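Local coordinates for DNA photolyase (Agrobacterium tumefaciens, PDB 4U63), which repairs cyclobutane pyrimidine dimers in DNA as a class III photolyase, using light with a flavin cofactor and a methenyltetrahydrofolate antenna, at residues A[315-318]-A[322-325]. Numbering follows the deposited sequence.
Sequences EKNW and FDAF
In the loop between helices 287-309 and 331-338 of the FAD-binding domain, the buried amide of Asn317 grips the start of a type I beta turn, Phe322 to Phe325. Asn317 ND2 donates to Asp323 OD1 over 2.9 Å in a nearly straight bond (163°), with the acceptor close to the amide plane. The carboxylate receives it on the anti lone pair of OD1, and the two side chains run past each other in opposite directions, their planes tilted by 34°. Asp323 OD1 also accepts a hydrogen bond from water 1, which in turn takes the backbone N-H of Asn317, its N 2.9 Å from that water, so OD1 is tied directly to the Asn317 side chain and, through the water, to its backbone. Asn317 ND2 gives a second bond, to water 2 at 3.0 Å. Phe322 meets the amide through its CB, 3.7 Å from Asn317 ND2; its CG stands anti to its carbonyl carbon (chi1 -76°), and the ring is carried off from the amide. The turn is closed by Phe325 N bonding to Phe322 O (3.0 Å). Trp380 NE1 donates a hydrogen bond to Asn317 OD1, which with the ND2 bonds helps fix the amide's rotation, while Gln404 of helix 398-407 holds the backbone on either side of Asn317. At the turn's end, Phe325 packs on Ala490 and Val494 of helix 480-495.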
ATOM      1  N   GLU A 315      -8.858  -5.541 -12.463  0.50 23.09           N
ATOM      2  CA  GLU A 315      -8.844  -6.190 -13.792  0.50 28.16           C
ATOM      3  C   GLU A 315      -9.917  -5.726 -14.791  0.50 25.97           C
ATOM      4  O   GLU A 315      -9.691  -5.811 -16.001  0.50 28.39           O
ATOM      5  CB  GLU A 315      -8.931  -7.711 -13.623  0.50 33.22           C
ATOM      6  CG  GLU A 315      -9.038  -8.483 -14.932  0.50 41.73           C
ATOM      7  CD  GLU A 315      -7.958  -8.117 -15.936  0.50 45.61           C
ATOM      8  OE1 GLU A 315      -6.773  -8.003 -15.547  0.50 39.17           O
ATOM      9  OE2 GLU A 315      -8.300  -7.950 -17.125  0.50 46.29           O
ATOM     10  N   LYS A 316     -11.071  -5.255 -14.314  1.00 24.96           N
ATOM     11  CA  LYS A 316     -12.140  -4.784 -15.211  1.00 24.51           C
ATOM     12  C   LYS A 316     -12.427  -3.309 -14.993  1.00 21.53           C
ATOM     13  O   LYS A 316     -12.352  -2.821 -13.866  1.00 21.35           O
ATOM     14  CB  LYS A 316     -13.425  -5.587 -14.995  1.00 27.80           C
ATOM     15  CG  LYS A 316     -13.329  -7.053 -15.386  1.00 31.17           C
ATOM     16  CD  LYS A 316     -14.724  -7.652 -15.514  1.00 38.38           C
ATOM     17  CE  LYS A 316     -14.679  -9.115 -15.918  1.00 48.01           C
ATOM     18  NZ  LYS A 316     -16.014  -9.761 -15.767  1.00 56.63           N
ATOM     19  N   ASN A 317     -12.755  -2.600 -16.072  1.00 21.55           N
ATOM     20  CA  ASN A 317     -13.106  -1.190 -15.965  1.00 21.57           C
ATOM     21  C   ASN A 317     -14.348  -1.029 -15.094  1.00 19.68           C
ATOM     22  O   ASN A 317     -15.355  -1.729 -15.286  1.00 22.38           O
ATOM     23  CB  ASN A 317     -13.384  -0.565 -17.332  1.00 23.97           C
ATOM     24  CG  ASN A 317     -12.170  -0.578 -18.251  1.00 23.71           C
ATOM     25  OD1 ASN A 317     -11.097  -0.130 -17.869  1.00 24.81           O
ATOM     26  ND2 ASN A 317     -12.336  -1.088 -19.451  1.00 23.65           N
ATOM     27  N   TRP A 318     -14.286  -0.106 -14.142  1.00 20.79           N
ATOM     28  CA  TRP A 318     -15.483   0.255 -13.370  1.00 21.57           C
ATOM     29  C   TRP A 318     -16.594   0.754 -14.317  1.00 22.62           C
ATOM     30  O   TRP A 318     -17.771   0.397 -14.163  1.00 23.19           O
ATOM     31  CB  TRP A 318     -15.132   1.308 -12.321  1.00 21.12           C
ATOM     32  CG  TRP A 318     -16.283   1.794 -11.505  1.00 22.14           C
ATOM     33  CD1 TRP A 318     -17.270   2.658 -11.898  1.00 23.99           C
ATOM     34  CD2 TRP A 318     -16.553   1.469 -10.147  1.00 20.22           C
ATOM     35  NE1 TRP A 318     -18.150   2.875 -10.867  1.00 22.68           N
ATOM     36  CE2 TRP A 318     -17.737   2.156  -9.779  1.00 22.13           C
ATOM     37  CE3 TRP A 318     -15.925   0.650  -9.203  1.00 19.94           C
ATOM     38  CZ2 TRP A 318     -18.296   2.056  -8.502  1.00 23.40           C
ATOM     39  CZ3 TRP A 318     -16.484   0.548  -7.920  1.00 20.43           C
ATOM     40  CH2 TRP A 318     -17.662   1.249  -7.587  1.00 22.30           C
ATOM     41  N   PHE A 322     -15.443   1.997 -21.282  1.00 25.16           N
ATOM     42  CA  PHE A 322     -14.025   1.937 -21.658  1.00 26.64           C
ATOM     43  C   PHE A 322     -13.544   0.581 -22.156  1.00 26.18           C
ATOM     44  O   PHE A 322     -12.390   0.458 -22.558  1.00 28.34           O
ATOM     45  CB  PHE A 322     -13.146   2.385 -20.488  1.00 26.28           C
ATOM     46  CG  PHE A 322     -13.144   3.867 -20.277  1.00 28.18           C
ATOM     47  CD1 PHE A 322     -12.506   4.706 -21.185  1.00 28.43           C
ATOM     48  CD2 PHE A 322     -13.771   4.427 -19.181  1.00 30.79           C
ATOM     49  CE1 PHE A 322     -12.497   6.078 -20.998  1.00 31.42           C
ATOM     50  CE2 PHE A 322     -13.768   5.804 -18.985  1.00 31.56           C
ATOM     51  CZ  PHE A 322     -13.131   6.630 -19.891  1.00 28.61           C
ATOM     52  N   ASP A 323     -14.404  -0.435 -22.153  1.00 25.97           N
ATOM     53  CA  ASP A 323     -13.975  -1.788 -22.518  1.00 22.06           C
ATOM     54  C   ASP A 323     -13.435  -1.874 -23.935  1.00 28.94           C
ATOM     55  O   ASP A 323     -12.486  -2.620 -24.195  1.00 30.71           O
ATOM     56  CB  ASP A 323     -15.118  -2.792 -22.375  1.00 29.22           C
ATOM     57  CG  ASP A 323     -15.417  -3.137 -20.937  1.00 28.15           C
ATOM     58  OD1 ASP A 323     -14.764  -2.599 -20.019  1.00 27.61           O
ATOM     59  OD2 ASP A 323     -16.317  -3.961 -20.733  1.00 29.97           O
ATOM     60  N   ALA A 324     -14.023  -1.105 -24.835  1.00 28.50           N
ATOM     61  CA  ALA A 324     -13.615  -1.134 -26.233  1.00 33.04           C
ATOM     62  C   ALA A 324     -12.491  -0.151 -26.559  1.00 33.14           C
ATOM     63  O   ALA A 324     -12.130  -0.010 -27.722  1.00 31.87           O
ATOM     64  CB  ALA A 324     -14.814  -0.872 -27.129  1.00 29.75           C
ATOM     65  N   PHE A 325     -11.933   0.519 -25.549  1.00 30.50           N
ATOM     66  CA  PHE A 325     -10.841   1.462 -25.769  1.00 31.17           C
ATOM     67  C   PHE A 325      -9.676   0.735 -26.433  1.00 29.47           C
ATOM     68  O   PHE A 325      -9.323  -0.365 -26.013  1.00 31.88           O
ATOM     69  CB  PHE A 325     -10.393   2.089 -24.452  1.00 28.85           C
ATOM     70  CG  PHE A 325      -9.676   3.379 -24.624  1.00 29.61           C
ATOM     71  CD1 PHE A 325      -8.322   3.402 -24.906  1.00 31.02           C
ATOM     72  CD2 PHE A 325     -10.357   4.579 -24.516  1.00 32.95           C
ATOM     73  CE1 PHE A 325      -7.659   4.605 -25.072  1.00 34.40           C
ATOM     74  CE2 PHE A 325      -9.703   5.785 -24.677  1.00 32.89           C
ATOM     75  CZ  PHE A 325      -8.354   5.800 -24.961  1.00 32.25           C
TER
HETATM   76  O   HOH W   1     -12.873  -4.219 -18.534  1.00 28.95           O
HETATM   77  O   HOH W   2      -9.749  -0.528 -20.805  1.00 37.62           O